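Local coordinates for receptor-like protein kinase ANXUR1 (Arabidopsis thaliana, PDB 6FIG) that is a plant receptor kinase whose extracellular part holds tandem malectin-like domains, and which probably senses signals at the cell surface during reproduction, at residues L191-Q196 against Y212-Y217; K251-Q256 against S363-E368. All coordinates share one frame; numbering follows the deposited sequence.

Contact 1 of 2, residues L191-Q196 against Y212-Y217. With CA (calcium ion), chain H.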
loop_
_atom_site.group_PDB
_atom_site.type_symbol
_atom_site.label_atom_id
_atom_site.label_comp_id
_atom_site.label_asym_id
_atom_site.label_seq_id
_atom_site.Cartn_x
_atom_site.Cartn_y
_atom_site.Cartn_z
ATOM N N LEU A 191 14.855 9.824 11.822
ATOM C CA LEU A 191 14.546 11.233 11.982
ATOM C C LEU A 191 14.403 11.985 10.678
ATOM O O LEU A 191 15.202 11.802 9.752
ATOM C CB LEU A 191 15.636 11.951 12.797
ATOM C CG LEU A 191 16.018 11.334 14.132
ATOM C CD1 LEU A 191 17.123 12.152 14.768
ATOM C CD2 LEU A 191 14.826 11.205 15.074
ATOM N N ASN A 192 13.374 12.820 10.617
ATOM C CA ASN A 192 13.287 13.870 9.612
ATOM C C ASN A 192 13.973 15.093 10.202
ATOM O O ASN A 192 13.397 15.799 11.027
ATOM C CB ASN A 192 11.827 14.199 9.288
ATOM C CG ASN A 192 11.686 15.218 8.188
ATOM O OD1 ASN A 192 12.683 15.545 7.529
ATOM N ND2 ASN A 192 10.477 15.739 7.988
ATOM N N VAL A 193 15.209 15.324 9.768
ATOM C CA VAL A 193 16.026 16.419 10.305
ATOM C C VAL A 193 15.499 17.762 9.767
ATOM O O VAL A 193 15.382 17.969 8.551
ATOM C CB VAL A 193 17.526 16.186 10.038
ATOM C CG1 VAL A 193 18.343 17.376 10.532
ATOM C CG2 VAL A 193 17.992 14.926 10.751
ATOM N N GLY A 194 15.152 18.635 10.697
ATOM C CA GLY A 194 14.644 19.958 10.374
ATOM C C GLY A 194 13.193 20.010 9.938
ATOM O O GLY A 194 12.715 21.082 9.571
ATOM N N GLY A 195 12.475 18.884 9.987
ATOM C CA GLY A 195 11.097 18.837 9.503
ATOM C C GLY A 195 10.163 18.205 10.501
ATOM O O GLY A 195 10.600 17.688 11.534
ATOM N N GLN A 196 8.880 18.240 10.170
ATOM C CA GLN A 196 7.842 17.680 11.025
ATOM C C GLN A 196 7.842 16.153 10.937
ATOM O O GLN A 196 8.339 15.567 9.981
ATOM C CB GLN A 196 6.463 18.210 10.621
ATOM C CG GLN A 196 6.298 19.713 10.821
ATOM C CD GLN A 196 4.935 20.229 10.384
ATOM O OE1 GLN A 196 4.836 21.080 9.494
ATOM N NE2 GLN A 196 3.875 19.728 11.016
ATOM N N TYR A 212 10.665 10.891 12.616
ATOM C CA TYR A 212 10.358 11.824 13.706
ATOM C C TYR A 212 11.209 13.086 13.627
ATOM O O TYR A 212 12.381 13.042 13.211
ATOM C CB TYR A 212 10.621 11.151 15.038
ATOM C CG TYR A 212 9.736 9.956 15.299
ATOM C CD1 TYR A 212 8.510 10.115 15.910
ATOM C CD2 TYR A 212 10.132 8.673 14.921
ATOM C CE1 TYR A 212 7.691 9.011 16.159
ATOM C CE2 TYR A 212 9.330 7.565 15.168
ATOM C CZ TYR A 212 8.113 7.746 15.778
ATOM O OH TYR A 212 7.323 6.646 16.006
ATOM N N ASN A 213 10.641 14.192 14.074
ATOM C CA ASN A 213 11.415 15.420 14.167
ATOM C C ASN A 213 12.657 15.204 15.052
ATOM O O ASN A 213 12.614 14.462 16.040
ATOM C CB ASN A 213 10.564 16.568 14.683
ATOM C CG ASN A 213 11.374 17.838 14.870
ATOM O OD1 ASN A 213 11.756 18.152 15.984
ATOM N ND2 ASN A 213 11.669 18.547 13.781
ATOM N N ASP A 214 13.773 15.832 14.658
ATOM C CA ASP A 214 15.066 15.614 15.317
ATOM C C ASP A 214 15.353 16.487 16.529
ATOM O O ASP A 214 16.315 16.231 17.240
ATOM C CB ASP A 214 16.206 15.769 14.315
ATOM C CG ASP A 214 16.399 17.198 13.884
ATOM O OD1 ASP A 214 15.389 17.836 13.498
ATOM O OD2 ASP A 214 17.552 17.693 13.950
ATOM N N ALA A 215 14.541 17.514 16.775
ATOM C CA ALA A 215 14.835 18.511 17.812
ATOM C C ALA A 215 15.132 17.928 19.199
ATOM O O ALA A 215 16.036 18.413 19.879
ATOM C CB ALA A 215 13.721 19.537 17.897
ATOM N N PRO A 216 14.405 16.869 19.612
ATOM C CA PRO A 216 14.668 16.294 20.932
ATOM C C PRO A 216 16.067 15.710 21.135
ATOM O O PRO A 216 16.499 15.551 22.289
ATOM C CB PRO A 216 13.617 15.187 21.040
ATOM C CG PRO A 216 12.497 15.687 20.187
ATOM C CD PRO A 216 13.185 16.291 19.014
ATOM N N TYR A 217 16.771 15.440 20.034
ATOM C CA TYR A 217 18.078 14.814 20.076
ATOM C C TYR A 217 19.241 15.800 19.958
ATOM O O TYR A 217 20.399 15.389 19.996
ATOM C CB TYR A 217 18.140 13.760 18.966
ATOM C CG TYR A 217 17.074 12.714 19.179
ATOM C CD1 TYR A 217 17.267 11.704 20.111
ATOM C CD2 TYR A 217 15.859 12.782 18.507
ATOM C CE1 TYR A 217 16.292 10.738 20.331
ATOM C CE2 TYR A 217 14.872 11.819 18.732
ATOM C CZ TYR A 217 15.101 10.811 19.642
ATOM O OH TYR A 217 14.123 9.860 19.866
HETATM CA CA CA H . 14.386 16.790 6.572
#

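Contact 2 of 2, residues K251-Q256 against S363-E368. With CA (calcium ion), chain H.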
loop_
_atom_site.group_PDB
_atom_site.type_symbol
_atom_site.label_atom_id
_atom_site.label_comp_id
_atom_site.label_asym_id
_atom_site.label_seq_id
_atom_site.Cartn_x
_atom_site.Cartn_y
_atom_site.Cartn_z
ATOM N N LYS A 251 13.090 17.535 1.528
ATOM C CA LYS A 251 12.618 18.925 1.381
ATOM C C LYS A 251 12.785 19.798 2.631
ATOM O O LYS A 251 12.429 20.991 2.613
ATOM C CB LYS A 251 11.146 18.948 0.930
ATOM C CG LYS A 251 10.957 18.371 -0.454
ATOM C CD LYS A 251 9.482 18.272 -0.848
ATOM C CE LYS A 251 9.344 17.527 -2.169
ATOM N NZ LYS A 251 7.920 17.304 -2.590
ATOM N N THR A 252 13.290 19.223 3.722
ATOM C CA THR A 252 13.626 19.990 4.903
ATOM C C THR A 252 15.008 19.610 5.397
ATOM O O THR A 252 15.456 18.480 5.228
ATOM C CB THR A 252 12.638 19.787 6.054
ATOM O OG1 THR A 252 12.567 18.393 6.356
ATOM C CG2 THR A 252 11.247 20.341 5.693
ATOM N N ALA A 253 15.651 20.551 6.077
ATOM C CA ALA A 253 16.965 20.309 6.655
ATOM C C ALA A 253 17.182 21.160 7.894
ATOM O O ALA A 253 16.498 22.172 8.118
ATOM C CB ALA A 253 18.057 20.596 5.616
ATOM N N ARG A 254 18.140 20.736 8.701
ATOM C CA ARG A 254 18.670 21.578 9.766
ATOM C C ARG A 254 20.046 22.004 9.304
ATOM O O ARG A 254 20.819 21.194 8.792
ATOM C CB ARG A 254 18.744 20.848 11.103
ATOM C CG ARG A 254 19.078 21.741 12.289
ATOM C CD ARG A 254 19.029 20.992 13.603
ATOM N NE ARG A 254 17.685 20.452 13.853
ATOM C CZ ARG A 254 16.643 21.165 14.289
ATOM N NH1 ARG A 254 16.757 22.459 14.587
ATOM N NH2 ARG A 254 15.467 20.573 14.471
ATOM N N SER A 255 20.335 23.283 9.482
ATOM C CA SER A 255 21.647 23.836 9.152
ATOM C C SER A 255 22.147 24.634 10.332
ATOM O O SER A 255 21.425 24.839 11.307
ATOM C CB SER A 255 21.548 24.703 7.903
ATOM O OG SER A 255 20.808 25.881 8.160
ATOM N N GLN A 256 23.388 25.106 10.256
ATOM C CA GLN A 256 23.908 25.949 11.330
ATOM C C GLN A 256 23.389 27.352 11.223
ATOM O O GLN A 256 23.064 27.950 12.232
ATOM C CB GLN A 256 25.420 25.911 11.385
ATOM C CG GLN A 256 25.912 24.630 12.017
ATOM C CD GLN A 256 27.409 24.612 12.137
ATOM O OE1 GLN A 256 28.091 24.248 11.180
ATOM N NE2 GLN A 256 27.931 25.020 13.293
ATOM N N SER A 363 24.712 21.141 6.900
ATOM C CA SER A 363 23.289 20.774 6.892
ATOM C C SER A 363 23.107 19.270 6.824
ATOM O O SER A 363 24.015 18.528 6.455
ATOM C CB SER A 363 22.523 21.459 5.757
ATOM O OG SER A 363 22.902 20.946 4.487
ATOM N N LEU A 364 21.903 18.854 7.194
ATOM C CA LEU A 364 21.525 17.460 7.201
ATOM C C LEU A 364 20.004 17.403 7.003
ATOM O O LEU A 364 19.279 18.230 7.575
ATOM C CB LEU A 364 21.921 16.820 8.530
ATOM C CG LEU A 364 21.597 15.314 8.699
ATOM C CD1 LEU A 364 22.382 14.468 7.720
ATOM C CD2 LEU A 364 21.892 14.905 10.132
ATOM N N ASN A 365 19.530 16.436 6.211
ATOM C CA ASN A 365 18.080 16.339 5.905
ATOM C C ASN A 365 17.358 15.199 6.623
ATOM O O ASN A 365 16.166 15.292 6.878
ATOM C CB ASN A 365 17.851 16.190 4.408
ATOM C CG ASN A 365 18.457 17.331 3.587
ATOM O OD1 ASN A 365 19.687 17.495 3.583
ATOM N ND2 ASN A 365 17.616 18.089 2.845
ATOM N N GLY A 366 18.077 14.141 6.950
ATOM C CA GLY A 366 17.478 12.981 7.604
ATOM C C GLY A 366 18.550 12.162 8.273
ATOM O O GLY A 366 19.743 12.270 7.932
ATOM N N LEU A 367 18.132 11.295 9.198
ATOM C CA LEU A 367 19.079 10.460 9.914
ATOM C C LEU A 367 18.436 9.175 10.374
ATOM O O LEU A 367 17.417 9.223 11.037
ATOM C CB LEU A 367 19.632 11.194 11.135
ATOM C CG LEU A 367 20.668 10.473 12.002
ATOM C CD1 LEU A 367 21.935 10.068 11.241
ATOM C CD2 LEU A 367 21.015 11.359 13.179
ATOM N N GLU A 368 19.082 8.059 10.080
ATOM C CA GLU A 368 18.667 6.774 10.643
ATOM C C GLU A 368 19.850 6.148 11.333
ATOM O O GLU A 368 20.992 6.267 10.873
ATOM C CB GLU A 368 18.158 5.862 9.559
ATOM C CG GLU A 368 16.915 6.388 8.873
ATOM C CD GLU A 368 16.563 5.568 7.667
ATOM O OE1 GLU A 368 17.221 5.716 6.618
ATOM O OE2 GLU A 368 15.655 4.676 7.754
HETATM CA CA CA H . 14.386 16.790 6.572
#

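Contact 1 of 2, residues L191-Q196 against Y212-Y217
Leu191 and Tyr212 pair as parallel strand neighbours, and the backbone N of Asn192 donates to Tyr212 O at 2.8 Å. That bond is bent, with an N-H...O angle of 137°. Leu191 CB lies 3.5 Å from Tyr212 O and also nears Asp214 CB. CG, anti to the carbonyl carbon (chi1 -52°), stays near Tyr212 O and directs both methyls at 212-217. CD1 rests 3.8 Å from Asp214 CB. CD2 lies between Tyr212 O, at 3.6 Å, and Tyr217 CE2, at 3.7 Å, meeting the ring obliquely.

From Asn192 to Gly195 the chain makes a type II beta turn, and two side chains of 212-217 grip it. Asp214 OD1 accepts from Gly194 N at 2.9 Å in an almost straight bond, with the N-H above the carboxylate plane. Asp214 OD2 touches Val193 CG1, accepts a hydrogen bond from Trp270 NE1 and forms a salt bridge with Arg254. Asn213 ND2 donates to Gly195 O at 2.6 Å, with that oxygen in its amide plane. The same amide's OD1 accepts from Ala215 N, which makes an Asx turn.

Asn192 points its amide the other way. Asn192 ND2 donates a hydrogen bond to Gln196 O, and OD1 reaches the calcium ion at 2.3 Å. Val193 O is a second ligand. The contact thus fastens the strand end and calcium-binding turn of 191-196 to 212-217, in the malectin-like fold.

Contact 2 of 2, residues K251-Q256 against S363-E368
Segments 251-256 and 363-368 run antiparallel as neighbouring beta strands of the malectin-like fold. Arg254 and Leu364 form a hydrogen-bonded pair. Arg254 N donates to Leu364 O at 3.0 Å, and Leu364 N returns a bond of the same length to Arg254 O. Both N-H groups come in nearly along the C=O axis. The next pair, Ser255 with Ser363, is non-hydrogen-bonded. Here Ser363 CA comes within 3.1 Å of Arg254 O, a CA-H...O contact. At the other end the strand 363-372 is broken by a classic beta bulge, in which Asn365 and Gly366 both face His285. Gly366 and the residues after it then move away from 251-256.

The side chains add little direct contact. Ser255 and Ser363 meet through their CB atoms, 4.0 Å apart, while Ser363 OG is hydrogen-bonded to Lys297 NZ. Arg254 and Leu364 emerge on the same face, but their ends diverge. The guanidinium goes to Asp214, and Leu364 packs on Leu284, Phe286 and Trp270. Ala253 CB lies 3.3 Å from Leu364 O and near the amide of Asn365. The strongest polar partner of that amide is Cys287. Asn365 CB lies 3.4 Å from Thr252 O.

Where the strands part, both segments bind the calcium ion. Asn365 gives its carbonyl oxygen. Thr252 binds twice. Its backbone O reaches the calcium ion at 2.4 Å. Its hydroxyl stands between the backbone N and the carbonyl carbon (chi1 56°), which brings Thr252 OG1 to 2.4 Å from the calcium ion.

In the fold
The two contacts share one calcium site, and their centres lie about 8 Å apart. Contact 1 brings two ligands, from Asn192 and Val193. Contact 2 brings three, from Thr252 and Asn365, and Ile249 O completes the six. The ion joins parts of the chain far apart in sequence. Asn192 OD1 and Thr252 OG1 are 3.1 Å apart at the metal. The contacts also meet away from it. A salt bridge runs from Arg254 NE to Asp214 OD2 at 2.8 Å. Strands 185-192 and 363-372 are antiparallel neighbours, and Leu191 N lies 2.7 Å from Leu367 O, probably a hydrogen bond. Val193 CG1 packs against Leu364 O at 3.2 Å.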